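Local coordinates for protein 3-polyprenyl-4-hydroxybenzoate decarboxylase and related decarboxylases (PDB 6H6X) that binds prenylated FMN with manganese and potassium and, as a UbiD-family enzyme, probably catalyses the reversible decarboxylation of aromatic acids such as furandicarboxylic acid, at residues 54-59 with 286-291; 90-95 with 210-215; 243-248 with 274-279; 338-343 with 418-423. The protein carries 8 engineered substitutions. One frame throughout, in Å; residues are numbered along the deposited sequence.

Contact 1: residues 54-59 with 286-291; sequences VPVVTG and YHTIIP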
loop_
_atom_site.group_PDB
_atom_site.type_symbol
_atom_site.label_atom_id
_atom_site.label_comp_id
_atom_site.label_asym_id
_atom_site.label_seq_id
_atom_site.Cartn_x
_atom_site.Cartn_y
_atom_site.Cartn_z
ATOM N N VAL B 54 28.612 15.116 20.761
ATOM C CA VAL B 54 28.567 14.150 19.641
ATOM C C VAL B 54 27.197 14.171 18.929
ATOM O O VAL B 54 26.188 13.966 19.576
ATOM C CB VAL B 54 28.881 12.735 20.184
ATOM C CG1 VAL B 54 28.671 11.659 19.103
ATOM C CG2 VAL B 54 30.299 12.704 20.769
ATOM N N PRO B 55 27.155 14.386 17.604
ATOM C CA PRO B 55 25.917 14.231 16.858
ATOM C C PRO B 55 25.496 12.766 16.630
ATOM O O PRO B 55 26.306 11.867 16.855
ATOM C CB PRO B 55 26.210 14.901 15.523
ATOM C CG PRO B 55 27.639 14.827 15.359
ATOM C CD PRO B 55 28.272 14.737 16.712
ATOM N N VAL B 56 24.221 12.567 16.244
ATOM C CA VAL B 56 23.632 11.247 16.024
ATOM C C VAL B 56 23.100 11.228 14.623
ATOM O O VAL B 56 22.471 12.187 14.201
ATOM C CB VAL B 56 22.533 10.947 17.018
ATOM C CG1 VAL B 56 21.762 9.682 16.626
ATOM C CG2 VAL B 56 23.135 10.772 18.404
ATOM N N VAL B 57 23.399 10.169 13.858
ATOM C CA VAL B 57 22.838 10.038 12.520
ATOM C C VAL B 57 21.922 8.785 12.518
ATOM O O VAL B 57 22.166 7.795 13.216
ATOM C CB VAL B 57 23.932 10.051 11.444
ATOM C CG1 VAL B 57 24.770 8.776 11.453
ATOM C CG2 VAL B 57 23.376 10.254 10.077
ATOM N N THR B 58 20.822 8.872 11.793
ATOM C CA THR B 58 19.924 7.730 11.630
ATOM C C THR B 58 19.401 7.683 10.193
ATOM O O THR B 58 19.381 8.696 9.522
ATOM C CB THR B 58 18.803 7.700 12.672
ATOM O OG1 THR B 58 18.116 6.424 12.623
ATOM C CG2 THR B 58 17.840 8.835 12.469
ATOM N N GLY B 59 19.080 6.472 9.720
ATOM C CA GLY B 59 18.439 6.283 8.424
ATOM C C GLY B 59 19.417 6.474 7.267
ATOM O O GLY B 59 19.106 7.180 6.321
ATOM N N TYR B 286 27.820 9.434 16.026
ATOM C CA TYR B 286 27.198 8.249 16.543
ATOM C C TYR B 286 26.016 7.845 15.601
ATOM O O TYR B 286 25.181 8.680 15.280
ATOM C CB TYR B 286 26.733 8.463 17.957
ATOM C CG TYR B 286 26.120 7.212 18.571
ATOM C CD1 TYR B 286 24.775 6.884 18.350
ATOM C CD2 TYR B 286 26.873 6.326 19.336
ATOM C CE1 TYR B 286 24.227 5.728 18.868
ATOM C CE2 TYR B 286 26.304 5.176 19.866
ATOM C CZ TYR B 286 24.983 4.898 19.607
ATOM O OH TYR B 286 24.414 3.752 20.134
ATOM N N HIS B 287 25.957 6.577 15.200
ATOM C CA HIS B 287 24.895 6.069 14.301
ATOM C C HIS B 287 23.937 5.201 15.127
ATOM O O HIS B 287 24.355 4.323 15.899
ATOM C CB HIS B 287 25.518 5.278 13.185
ATOM C CG HIS B 287 24.544 4.590 12.299
ATOM N ND1 HIS B 287 24.825 3.387 11.710
ATOM C CD2 HIS B 287 23.310 4.934 11.884
ATOM C CE1 HIS B 287 23.825 3.044 10.923
ATOM N NE2 HIS B 287 22.894 3.968 11.013
ATOM N N THR B 288 22.639 5.494 15.032
ATOM C CA THR B 288 21.665 4.591 15.615
ATOM C C THR B 288 20.718 4.068 14.541
ATOM O O THR B 288 20.475 4.756 13.539
ATOM C CB THR B 288 20.906 5.244 16.768
ATOM O OG1 THR B 288 20.284 4.201 17.515
ATOM C CG2 THR B 288 19.867 6.285 16.284
ATOM N N ILE B 289 20.240 2.846 14.738
ATOM C CA ILE B 289 19.220 2.282 13.852
ATOM C C ILE B 289 17.964 2.214 14.694
ATOM O O ILE B 289 17.963 1.626 15.771
ATOM C CB ILE B 289 19.632 0.895 13.346
ATOM C CG1 ILE B 289 20.733 1.024 12.266
ATOM C CG2 ILE B 289 18.457 0.153 12.766
ATOM C CD1 ILE B 289 21.484 -0.303 12.041
ATOM N N ILE B 290 16.907 2.846 14.225
ATOM C CA ILE B 290 15.635 2.821 14.945
ATOM C C ILE B 290 14.968 1.490 14.632
ATOM O O ILE B 290 14.815 1.146 13.455
ATOM C CB ILE B 290 14.748 3.957 14.488
ATOM C CG1 ILE B 290 15.386 5.291 14.920
ATOM C CG2 ILE B 290 13.382 3.855 15.142
ATOM C CD1 ILE B 290 14.793 6.462 14.140
ATOM N N PRO B 291 14.621 0.702 15.659
ATOM C CA PRO B 291 14.057 -0.610 15.326
ATOM C C PRO B 291 12.745 -0.523 14.568
ATOM O O PRO B 291 11.938 0.405 14.776
ATOM C CB PRO B 291 13.840 -1.226 16.688
ATOM C CG PRO B 291 14.973 -0.673 17.482
ATOM C CD PRO B 291 14.953 0.777 17.104
HETATM O O HOH W 1 16.834 4.094 11.719
#

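Contact 2: residues 90-95 with 210-215; sequences VPCRLV and ELEIAS. With K (potassium ion), chain G; MN (manganese (II) ion), chain H.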
loop_
_atom_site.group_PDB
_atom_site.type_symbol
_atom_site.label_atom_id
_atom_site.label_comp_id
_atom_site.label_asym_id
_atom_site.label_seq_id
_atom_site.Cartn_x
_atom_site.Cartn_y
_atom_site.Cartn_z
ATOM N N VAL B 90 36.754 -11.602 -0.237
ATOM C CA VAL B 90 38.007 -10.949 -0.635
ATOM C C VAL B 90 38.748 -10.570 0.639
ATOM O O VAL B 90 38.161 -9.961 1.505
ATOM C CB VAL B 90 37.685 -9.679 -1.455
ATOM C CG1 VAL B 90 38.828 -8.676 -1.474
ATOM C CG2 VAL B 90 37.299 -10.057 -2.877
ATOM N N PRO B 91 40.044 -10.918 0.757
ATOM C CA PRO B 91 40.723 -10.543 2.008
ATOM C C PRO B 91 40.725 -9.037 2.336
ATOM O O PRO B 91 40.699 -8.181 1.448
ATOM C CB PRO B 91 42.157 -11.046 1.799
ATOM C CG PRO B 91 41.984 -12.256 0.915
ATOM C CD PRO B 91 40.836 -11.900 -0.009
ATOM N N CYS B 92 40.709 -8.760 3.632
ATOM C CA CYS B 92 40.854 -7.413 4.170
ATOM C C CYS B 92 42.333 -7.125 4.313
ATOM O O CYS B 92 43.155 -8.046 4.421
ATOM C CB CYS B 92 40.171 -7.320 5.545
ATOM S SG CYS B 92 38.379 -7.533 5.448
ATOM N N ARG B 93 42.651 -5.838 4.334
ATOM C CA ARG B 93 43.996 -5.371 4.516
ATOM C C ARG B 93 44.181 -4.847 5.949
ATOM O O ARG B 93 43.490 -3.909 6.356
ATOM C CB ARG B 93 44.190 -4.242 3.522
ATOM C CG ARG B 93 45.621 -3.710 3.402
ATOM C CD ARG B 93 45.677 -2.321 2.731
ATOM N NE ARG B 93 46.639 -2.250 1.640
ATOM C CZ ARG B 93 46.467 -2.796 0.428
ATOM N NH1 ARG B 93 45.358 -3.478 0.114
ATOM N NH2 ARG B 93 47.423 -2.665 -0.495
ATOM N N LEU B 94 45.100 -5.431 6.719
ATOM C CA LEU B 94 45.607 -4.832 7.940
ATOM C C LEU B 94 46.444 -3.594 7.654
ATOM O O LEU B 94 47.162 -3.537 6.716
ATOM C CB LEU B 94 46.379 -5.820 8.775
ATOM C CG LEU B 94 46.590 -5.342 10.240
ATOM C CD1 LEU B 94 45.274 -5.366 10.989
ATOM C CD2 LEU B 94 47.671 -6.108 10.999
ATOM N N VAL B 95 46.286 -2.574 8.484
ATOM C CA VAL B 95 46.795 -1.242 8.241
ATOM C C VAL B 95 47.395 -0.791 9.565
ATOM O O VAL B 95 47.120 -1.374 10.607
ATOM C CB VAL B 95 45.622 -0.407 7.696
ATOM C CG1 VAL B 95 45.227 0.797 8.544
ATOM C CG2 VAL B 95 45.740 -0.159 6.219
ATOM N N GLU B 210 32.398 -12.342 7.532
ATOM C CA GLU B 210 31.617 -11.258 6.933
ATOM C C GLU B 210 32.404 -10.004 6.614
ATOM O O GLU B 210 31.994 -9.254 5.735
ATOM C CB GLU B 210 30.398 -10.930 7.768
ATOM C CG GLU B 210 29.410 -12.079 7.739
ATOM C CD GLU B 210 29.554 -13.032 8.910
ATOM O OE1 GLU B 210 30.638 -13.138 9.562
ATOM O OE2 GLU B 210 28.518 -13.659 9.190
ATOM N N LEU B 211 33.537 -9.776 7.250
ATOM C CA LEU B 211 34.380 -8.599 6.840
ATOM C C LEU B 211 34.956 -8.779 5.417
ATOM O O LEU B 211 35.113 -7.820 4.683
ATOM C CB LEU B 211 35.505 -8.353 7.848
ATOM C CG LEU B 211 35.076 -7.978 9.260
ATOM C CD1 LEU B 211 36.312 -7.675 10.105
ATOM C CD2 LEU B 211 34.129 -6.780 9.301
ATOM N N GLU B 212 35.203 -10.021 5.033
ATOM C CA GLU B 212 35.631 -10.386 3.671
ATOM C C GLU B 212 34.525 -10.255 2.657
ATOM O O GLU B 212 34.758 -9.851 1.509
ATOM C CB GLU B 212 36.230 -11.807 3.668
ATOM C CG GLU B 212 37.506 -11.830 4.482
ATOM C CD GLU B 212 38.284 -13.137 4.433
ATOM O OE1 GLU B 212 37.733 -14.204 4.067
ATOM O OE2 GLU B 212 39.471 -13.097 4.810
ATOM N N ILE B 213 33.296 -10.511 3.091
ATOM C CA ILE B 213 32.149 -10.219 2.257
ATOM C C ILE B 213 32.041 -8.709 2.030
ATOM O O ILE B 213 31.873 -8.233 0.904
ATOM C CB ILE B 213 30.868 -10.823 2.854
ATOM C CG1 ILE B 213 30.983 -12.355 2.888
ATOM C CG2 ILE B 213 29.664 -10.458 1.994
ATOM C CD1 ILE B 213 29.985 -13.023 3.810
ATOM N N ALA B 214 32.193 -7.939 3.092
ATOM C CA ALA B 214 32.167 -6.480 2.954
ATOM C C ALA B 214 33.244 -5.989 2.009
ATOM O O ALA B 214 32.992 -5.131 1.192
ATOM C CB ALA B 214 32.363 -5.828 4.321
ATOM N N SER B 215 34.439 -6.526 2.149
ATOM C CA SER B 215 35.550 -6.245 1.227
ATOM C C SER B 215 35.180 -6.452 -0.238
ATOM O O SER B 215 35.402 -5.584 -1.038
ATOM C CB SER B 215 36.741 -7.147 1.576
ATOM O OG SER B 215 37.800 -6.416 2.055
HETATM K K K G . 26.315 -12.559 10.108
HETATM MN MN MN H . 28.514 -15.661 10.380
HETATM O O HOH W 2 26.597 -15.854 8.961
#

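Contact 3: residues 243-248 with 274-279; sequences EGKILP and EVTAVT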
loop_
_atom_site.group_PDB
_atom_site.type_symbol
_atom_site.label_atom_id
_atom_site.label_comp_id
_atom_site.label_asym_id
_atom_site.label_seq_id
_atom_site.Cartn_x
_atom_site.Cartn_y
_atom_site.Cartn_z
ATOM N N GLU B 243 35.731 -2.037 22.771
ATOM C CA GLU B 243 36.403 -3.318 22.991
ATOM C C GLU B 243 35.942 -3.925 24.295
ATOM O O GLU B 243 35.714 -3.219 25.261
ATOM C CB GLU B 243 37.911 -3.091 23.038
ATOM C CG GLU B 243 38.481 -2.323 21.837
ATOM C CD GLU B 243 39.986 -2.122 21.877
ATOM O OE1 GLU B 243 40.638 -2.667 22.809
ATOM O OE2 GLU B 243 40.521 -1.420 20.965
ATOM N N GLY B 244 35.806 -5.237 24.337
ATOM C CA GLY B 244 35.438 -5.872 25.573
ATOM C C GLY B 244 35.375 -7.364 25.521
ATOM O O GLY B 244 35.968 -8.020 24.650
ATOM N N LYS B 245 34.637 -7.923 26.463
ATOM C CA LYS B 245 34.515 -9.372 26.518
ATOM C C LYS B 245 33.184 -9.794 27.091
ATOM O O LYS B 245 32.629 -9.115 27.950
ATOM C CB LYS B 245 35.681 -9.947 27.312
ATOM C CG LYS B 245 35.812 -9.406 28.723
ATOM C CD LYS B 245 37.224 -9.596 29.290
ATOM C CE LYS B 245 37.468 -8.691 30.504
ATOM N NZ LYS B 245 38.692 -9.024 31.287
ATOM N N ILE B 246 32.657 -10.894 26.579
ATOM C CA ILE B 246 31.429 -11.444 27.100
ATOM C C ILE B 246 31.855 -12.370 28.259
ATOM O O ILE B 246 32.689 -13.245 28.072
ATOM C CB ILE B 246 30.621 -12.212 26.039
ATOM C CG1 ILE B 246 30.454 -11.418 24.732
ATOM C CG2 ILE B 246 29.231 -12.553 26.588
ATOM C CD1 ILE B 246 29.861 -12.271 23.631
ATOM N N LEU B 247 31.290 -12.161 29.441
ATOM C CA LEU B 247 31.780 -12.808 30.659
ATOM C C LEU B 247 31.253 -14.224 30.764
ATOM O O LEU B 247 30.056 -14.455 30.565
ATOM C CB LEU B 247 31.361 -12.018 31.899
ATOM C CG LEU B 247 31.868 -10.569 31.968
ATOM C CD1 LEU B 247 31.347 -9.854 33.213
ATOM C CD2 LEU B 247 33.384 -10.504 31.911
ATOM N N PRO B 248 32.139 -15.187 31.091
ATOM C CA PRO B 248 31.660 -16.588 31.171
ATOM C C PRO B 248 30.694 -16.799 32.353
ATOM O O PRO B 248 30.934 -16.265 33.434
ATOM C CB PRO B 248 32.952 -17.391 31.340
ATOM C CG PRO B 248 33.890 -16.450 32.027
ATOM C CD PRO B 248 33.493 -15.036 31.662
ATOM N N GLU B 274 31.636 -6.832 29.489
ATOM C CA GLU B 274 32.439 -5.831 30.202
ATOM C C GLU B 274 33.303 -5.117 29.176
ATOM O O GLU B 274 34.018 -5.762 28.402
ATOM C CB GLU B 274 33.334 -6.509 31.255
ATOM C CG GLU B 274 34.379 -5.604 31.923
ATOM C CD GLU B 274 35.095 -6.265 33.123
ATOM O OE1 GLU B 274 36.353 -6.327 33.130
ATOM O OE2 GLU B 274 34.416 -6.726 34.073
ATOM N N VAL B 275 33.287 -3.792 29.192
ATOM C CA VAL B 275 34.054 -3.027 28.215
ATOM C C VAL B 275 35.405 -2.625 28.814
ATOM O O VAL B 275 35.469 -2.114 29.946
ATOM C CB VAL B 275 33.246 -1.882 27.522
ATOM C CG1 VAL B 275 31.815 -1.808 27.987
ATOM C CG2 VAL B 275 33.922 -0.513 27.543
ATOM N N THR B 276 36.465 -2.910 28.048
ATOM C CA THR B 276 37.848 -2.671 28.452
ATOM C C THR B 276 38.510 -1.495 27.737
ATOM O O THR B 276 39.583 -1.073 28.138
ATOM C CB THR B 276 38.687 -3.930 28.260
ATOM O OG1 THR B 276 38.671 -4.331 26.884
ATOM C CG2 THR B 276 38.112 -5.078 29.114
ATOM N N ALA B 277 37.860 -0.937 26.718
ATOM C CA ALA B 277 38.350 0.254 26.063
ATOM C C ALA B 277 37.372 0.780 25.029
ATOM O O ALA B 277 36.546 0.043 24.525
ATOM C CB ALA B 277 39.692 -0.033 25.375
ATOM N N VAL B 278 37.535 2.048 24.683
ATOM C CA VAL B 278 36.768 2.719 23.702
ATOM C C VAL B 278 37.735 3.537 22.903
ATOM O O VAL B 278 38.491 4.244 23.484
ATOM C CB VAL B 278 35.757 3.718 24.331
ATOM C CG1 VAL B 278 35.096 4.576 23.255
ATOM C CG2 VAL B 278 34.702 2.985 25.146
ATOM N N THR B 279 37.682 3.481 21.568
ATOM C CA THR B 279 38.471 4.381 20.718
ATOM C C THR B 279 37.560 5.006 19.717
ATOM O O THR B 279 36.554 4.416 19.299
ATOM C CB THR B 279 39.668 3.665 19.978
ATOM O OG1 THR B 279 39.204 2.902 18.858
ATOM C CG2 THR B 279 40.406 2.703 20.905
#

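Contact 4: residues 338-343 with 418-423; sequences IEKKHE and DATIPL. With CA (calcium ion), chain J.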
loop_
_atom_site.group_PDB
_atom_site.type_symbol
_atom_site.label_atom_id
_atom_site.label_comp_id
_atom_site.label_asym_id
_atom_site.label_seq_id
_atom_site.Cartn_x
_atom_site.Cartn_y
_atom_site.Cartn_z
ATOM N N ILE B 338 7.524 -14.888 -11.608
ATOM C CA ILE B 338 8.079 -15.862 -12.545
ATOM C C ILE B 338 7.619 -15.579 -13.963
ATOM O O ILE B 338 6.581 -14.984 -14.180
ATOM C CB ILE B 338 7.686 -17.288 -12.175
ATOM C CG1 ILE B 338 6.169 -17.507 -12.174
ATOM C CG2 ILE B 338 8.308 -17.701 -10.848
ATOM C CD1 ILE B 338 5.847 -18.962 -11.844
ATOM N N GLU B 339 8.428 -15.961 -14.936
ATOM C CA GLU B 339 8.012 -15.942 -16.345
ATOM C C GLU B 339 7.566 -17.356 -16.565
ATOM O O GLU B 339 8.371 -18.226 -16.854
ATOM C CB GLU B 339 9.159 -15.528 -17.275
ATOM C CG GLU B 339 8.789 -15.470 -18.756
ATOM C CD GLU B 339 10.020 -15.157 -19.643
ATOM O OE1 GLU B 339 10.938 -16.004 -19.668
ATOM O OE2 GLU B 339 10.102 -14.077 -20.302
ATOM N N LYS B 340 6.282 -17.608 -16.373
ATOM C CA LYS B 340 5.815 -18.994 -16.291
ATOM C C LYS B 340 5.800 -19.680 -17.686
ATOM O O LYS B 340 5.286 -19.092 -18.623
ATOM C CB LYS B 340 4.436 -19.061 -15.622
ATOM C CG LYS B 340 3.869 -20.466 -15.557
ATOM C CD LYS B 340 2.773 -20.635 -14.521
ATOM C CE LYS B 340 1.540 -19.851 -14.887
ATOM N NZ LYS B 340 0.337 -20.543 -14.374
ATOM N N LYS B 341 6.355 -20.896 -17.786
ATOM C CA LYS B 341 6.324 -21.741 -19.019
ATOM C C LYS B 341 5.417 -22.958 -18.840
ATOM O O LYS B 341 4.720 -23.316 -19.769
ATOM C CB LYS B 341 7.696 -22.303 -19.404
ATOM C CG LYS B 341 8.874 -21.346 -19.371
ATOM C CD LYS B 341 9.062 -20.549 -20.627
ATOM C CE LYS B 341 10.558 -20.285 -20.845
ATOM N NZ LYS B 341 10.812 -19.357 -21.980
ATOM N N HIS B 342 5.459 -23.613 -17.680
ATOM C CA HIS B 342 4.665 -24.823 -17.424
ATOM C C HIS B 342 3.824 -24.615 -16.188
ATOM O O HIS B 342 4.283 -23.999 -15.232
ATOM C CB HIS B 342 5.575 -26.052 -17.264
ATOM C CG HIS B 342 6.571 -26.213 -18.389
ATOM N ND1 HIS B 342 7.891 -25.806 -18.293
ATOM C CD2 HIS B 342 6.428 -26.713 -19.643
ATOM C CE1 HIS B 342 8.516 -26.061 -19.430
ATOM N NE2 HIS B 342 7.653 -26.613 -20.264
ATOM N N GLU B 343 2.600 -25.133 -16.179
ATOM C CA GLU B 343 1.817 -25.102 -14.951
ATOM C C GLU B 343 2.640 -25.958 -14.005
ATOM O O GLU B 343 3.411 -26.823 -14.462
ATOM C CB GLU B 343 0.398 -25.652 -15.121
ATOM C CG GLU B 343 -0.600 -25.046 -14.120
ATOM C CD GLU B 343 -1.296 -23.744 -14.597
ATOM O OE1 GLU B 343 -2.379 -23.437 -14.043
ATOM O OE2 GLU B 343 -0.791 -23.006 -15.492
ATOM N N ASP B 418 -1.050 -18.936 -5.370
ATOM C CA ASP B 418 -0.675 -18.876 -6.810
ATOM C C ASP B 418 -1.526 -17.877 -7.471
ATOM O O ASP B 418 -2.706 -18.141 -7.705
ATOM C CB ASP B 418 -0.970 -20.219 -7.494
ATOM C CG ASP B 418 -0.534 -20.235 -8.967
ATOM O OD1 ASP B 418 -0.217 -19.183 -9.572
ATOM O OD2 ASP B 418 -0.538 -21.335 -9.492
ATOM N N ALA B 419 -0.996 -16.690 -7.727
ATOM C CA ALA B 419 -1.772 -15.668 -8.345
ATOM C C ALA B 419 -1.251 -15.430 -9.786
ATOM O O ALA B 419 -1.236 -14.289 -10.249
ATOM C CB ALA B 419 -1.676 -14.389 -7.520
ATOM N N THR B 420 -0.789 -16.494 -10.445
ATOM C CA THR B 420 -0.480 -16.431 -11.870
ATOM C C THR B 420 -1.692 -16.743 -12.749
ATOM O O THR B 420 -2.612 -17.471 -12.363
ATOM C CB THR B 420 0.692 -17.379 -12.228
ATOM O OG1 THR B 420 0.317 -18.751 -12.064
ATOM C CG2 THR B 420 1.869 -17.079 -11.303
ATOM N N ILE B 421 -1.678 -16.153 -13.936
ATOM C CA ILE B 421 -2.649 -16.448 -14.983
ATOM C C ILE B 421 -2.507 -17.925 -15.374
ATOM O O ILE B 421 -1.363 -18.399 -15.627
ATOM C CB ILE B 421 -2.400 -15.555 -16.215
ATOM C CG1 ILE B 421 -2.725 -14.090 -15.904
ATOM C CG2 ILE B 421 -3.232 -16.008 -17.402
ATOM C CD1 ILE B 421 -1.896 -13.131 -16.753
ATOM N N PRO B 422 -3.628 -18.683 -15.419
ATOM C CA PRO B 422 -3.531 -20.093 -15.927
ATOM C C PRO B 422 -3.121 -20.147 -17.409
ATOM O O PRO B 422 -3.465 -19.226 -18.169
ATOM C CB PRO B 422 -4.953 -20.643 -15.708
ATOM C CG PRO B 422 -5.551 -19.763 -14.651
ATOM C CD PRO B 422 -4.991 -18.390 -14.943
ATOM N N LEU B 423 -2.385 -21.178 -17.814
ATOM C CA LEU B 423 -1.695 -21.188 -19.147
ATOM C C LEU B 423 -2.564 -21.302 -20.433
ATOM O O LEU B 423 -2.205 -20.708 -21.458
ATOM C CB LEU B 423 -0.607 -22.267 -19.195
ATOM C CG LEU B 423 0.734 -21.801 -18.648
ATOM C CD1 LEU B 423 1.690 -22.986 -18.577
ATOM C CD2 LEU B 423 1.304 -20.655 -19.487
HETATM CA CA CA J . -3.842 -18.630 -10.295
HETATM O O HOH W 3 -2.840 -20.563 -11.841
#

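Contact 1: residues 54-59 with 286-291
Val-57 and Tyr-286 meet through their backbones, and three hydrogen bonds set the pairing. Tyr-286 N reaches Pro-55 O at 3.0 Å, Val-57 N gives a short bond of 2.7 Å to Tyr-286 O, and Thr-288 N closes on Val-57 O at 3.0 Å, almost in line with the carbonyl (C=O...N 176°). Val-57 thus uses both its N-H and its C=O between Tyr-286 and Thr-288, as parallel strands do. CA-H groups add weaker contacts to the same carbonyls, with Val-56 CA 3.1 Å from Tyr-286 O.

This parallel pair forms one edge of a four-stranded mixed sheet: strand 56-58, from the N-terminal family region, is flanked by strand 43-46 and by 286-287, from the Rift-related region.

Side chains of the strands divide between the two faces. On one, Val-56 CG1, held anti to its own N (chi1 170°), meets Thr-288 CG2 at 3.9 Å. On the other, the His-287 ring turns its edge to Val-57 O, which lies in the ring plane 3.4 Å from CD2; its NE2 is bonded to Glu-295. Just before the strand, Val-54 CG1 packs on Tyr-286 CB.

Polar side-chain contacts gather at Thr-58. Its OG1 lies 3.0 Å from Thr-288 O, and a water links that hydroxyl to Ile-290 N, while the side chain of neighbouring Ile-289 touches the prenylated FMN.

Contact 2: residues 90-95 with 210-215
Cys-92 SG nestles against the first turn of helix 210-217, 3.4 Å from Leu-211 O and 3.8 Å from Leu-211 CB. With chi1 at -66° the sulfur sits beside its own backbone N and opposite the carbonyl carbon, which lets it touch both Leu-211 and the hydroxyl of Ser-215. This is the close-packed part of the contact. Val-90 adds to it: its carbonyl oxygen rests 3.2 Å from Ser-215 CB, and its CG1 packs on the same carbon. The inner half of Glu-212 belongs here too, with CB and CG lying along Val-90 O.

Two polar links cross here, neither of them ideal. Val-90 N points almost straight at Glu-212 O, 3.2 Å away with 170° at the hydrogen, yet it arrives from above the carbonyl plane, 52° out of it. The bond from Ser-215 OG to Pro-91 O is weak at 3.4 Å; the hydroxyl has its stronger partner in Leu-222 N, on the loop leading into strand 223-226.

Only the carboxylate end of Glu-212 is loose: the chain runs extended beyond CG, and OE2 comes no nearer than 4.0 Å to Pro-91 CA, next to an exposed proline ring.

Glu-210 directs its side chain to the metals and takes no part in the contact. Its OE2 bridges manganese, at 2.3 Å, and potassium; Asn-147 and His-169 share the manganese, and the backbone oxygens of Val-148, Ser-200 and Ala-202 the potassium. Segment 90-95 therefore packs on the very turn that carries this ligand, by close nonpolar contact supplemented by one backbone bond and one weak hydroxyl bond.

Contact 3: residues 243-248 with 274-279
Glu-243 pairs with both Thr-276 and Ala-277, a classic beta bulge in the antiparallel strands 240-246 and 264-280 of the Rift-related region. Its N bonds Ala-277 O at 2.8 Å, while its O takes Thr-276 N at 2.9 Å and, weakly, Ala-277 N. Beyond the bulge the register slips by one: Gly-244 faces Val-275 as a non-hydrogen-bonded pair, their CA atoms just 4.1 Å apart, and Lys-245 forms a hydrogen-bonded pair with Glu-274.

The Glu-243 side chain can be followed outward. CB lies 3.7 Å from Ala-277 O and near Thr-276 OG1; CG, beside the backbone N (chi1 -53°), still skirts Ala-277 O. The chain then runs extended, carrying CD and OE1 over the methyl of Ala-277, with OE1 3.8 Å from its CB. OE2 reaches past to Thr-279 CG2. Thr-229 OG1 bonds both OE1 and the Thr-276 hydroxyl, and Glu-228 N bonds OE2.

On the same face Lys-245 and Glu-274 run alongside each other in one direction. Lys-245 CE touches both Glu-274 OE1 and Thr-276 CG2, but NZ stays 4.0 Å from Glu-274 OE1, too far for a salt bridge. Leu-247 CD2 packs on Glu-274 CB.

The bonds from Thr-229 and Glu-228 thus fix the buried Glu-243 carboxylate beside the bulge. Lys-245 and Glu-274 are opposite charges near but not paired; they probably attract, but the backbone bonds set the register.

Contact 4: residues 338-343 with 418-423
The calcium site lies at the turn where segment 418-423 leaves strand 414-418, and Lys-340 ties the loop 338-343 to that turn. Calcium is bound by the backbone oxygens of Asp-418 and Thr-420 and by a water, with Arg-385 O and Asp-391 OD2 completing the site. The Asp-418 carboxylate does not bind the calcium; it braces the turn. OD1 accepts Thr-420 N at 2.9 Å, an Asx turn, and on its syn lone pair the Thr-420 hydroxyl at 2.6 Å.

That hydroxyl in turn receives Lys-340 NZ at 2.9 Å. The lysine leaves its backbone with CG anti to N (chi1 178°) and kinks near its end (chi3 67°), which brings NZ to Ile-421 O at 3.0 Å, from above the carbonyl plane. A salt bridge takes NZ to Glu-343 OE2 at 2.9 Å, approached from above the carboxylate plane. Three oxygens thus hold the ammonium, while OD1, OG1 and NZ form a chain of hydrogen bonds.

Glu-343 and Leu-423 run alongside each other head to tail, OE2 drawing a weak bond from Leu-423 N. Leu-423 CD1 presses on the loop backbone, 3.3 Å from Lys-341 O. Deeper in, Ile-338 CG1 approaches Thr-420 CG2.

Around them, strand 362-367 touches both Ile-338 and Thr-420 through Val-365, helix 345-356 reaches Lys-340 through Glu-345, and helix 375-385 meets Ile-421 through Arg-385.

Contacts 2 and 3 both fall in the Rift-related region and follow each other along the chain, their centres about 23 Å apart. Both are nested within the loop closed by contact 1, which joins the N-terminal region to the strand just after 264-280, the strand used by contact 3. Contact 4 comes later, with its 338-343 segment in the C-terminal family region, on the opposite side of the chain's centre from contacts 1 and 3. Contacts 1 and 2 each include a residue of the prenylated FMN pocket, Ile-289 and Glu-210, although their centres stand 25 Å apart. Contacts 2 and 4 have centres about 42 Å and nearest atoms about 26 Å apart, which separates the calcium site from the manganese and potassium.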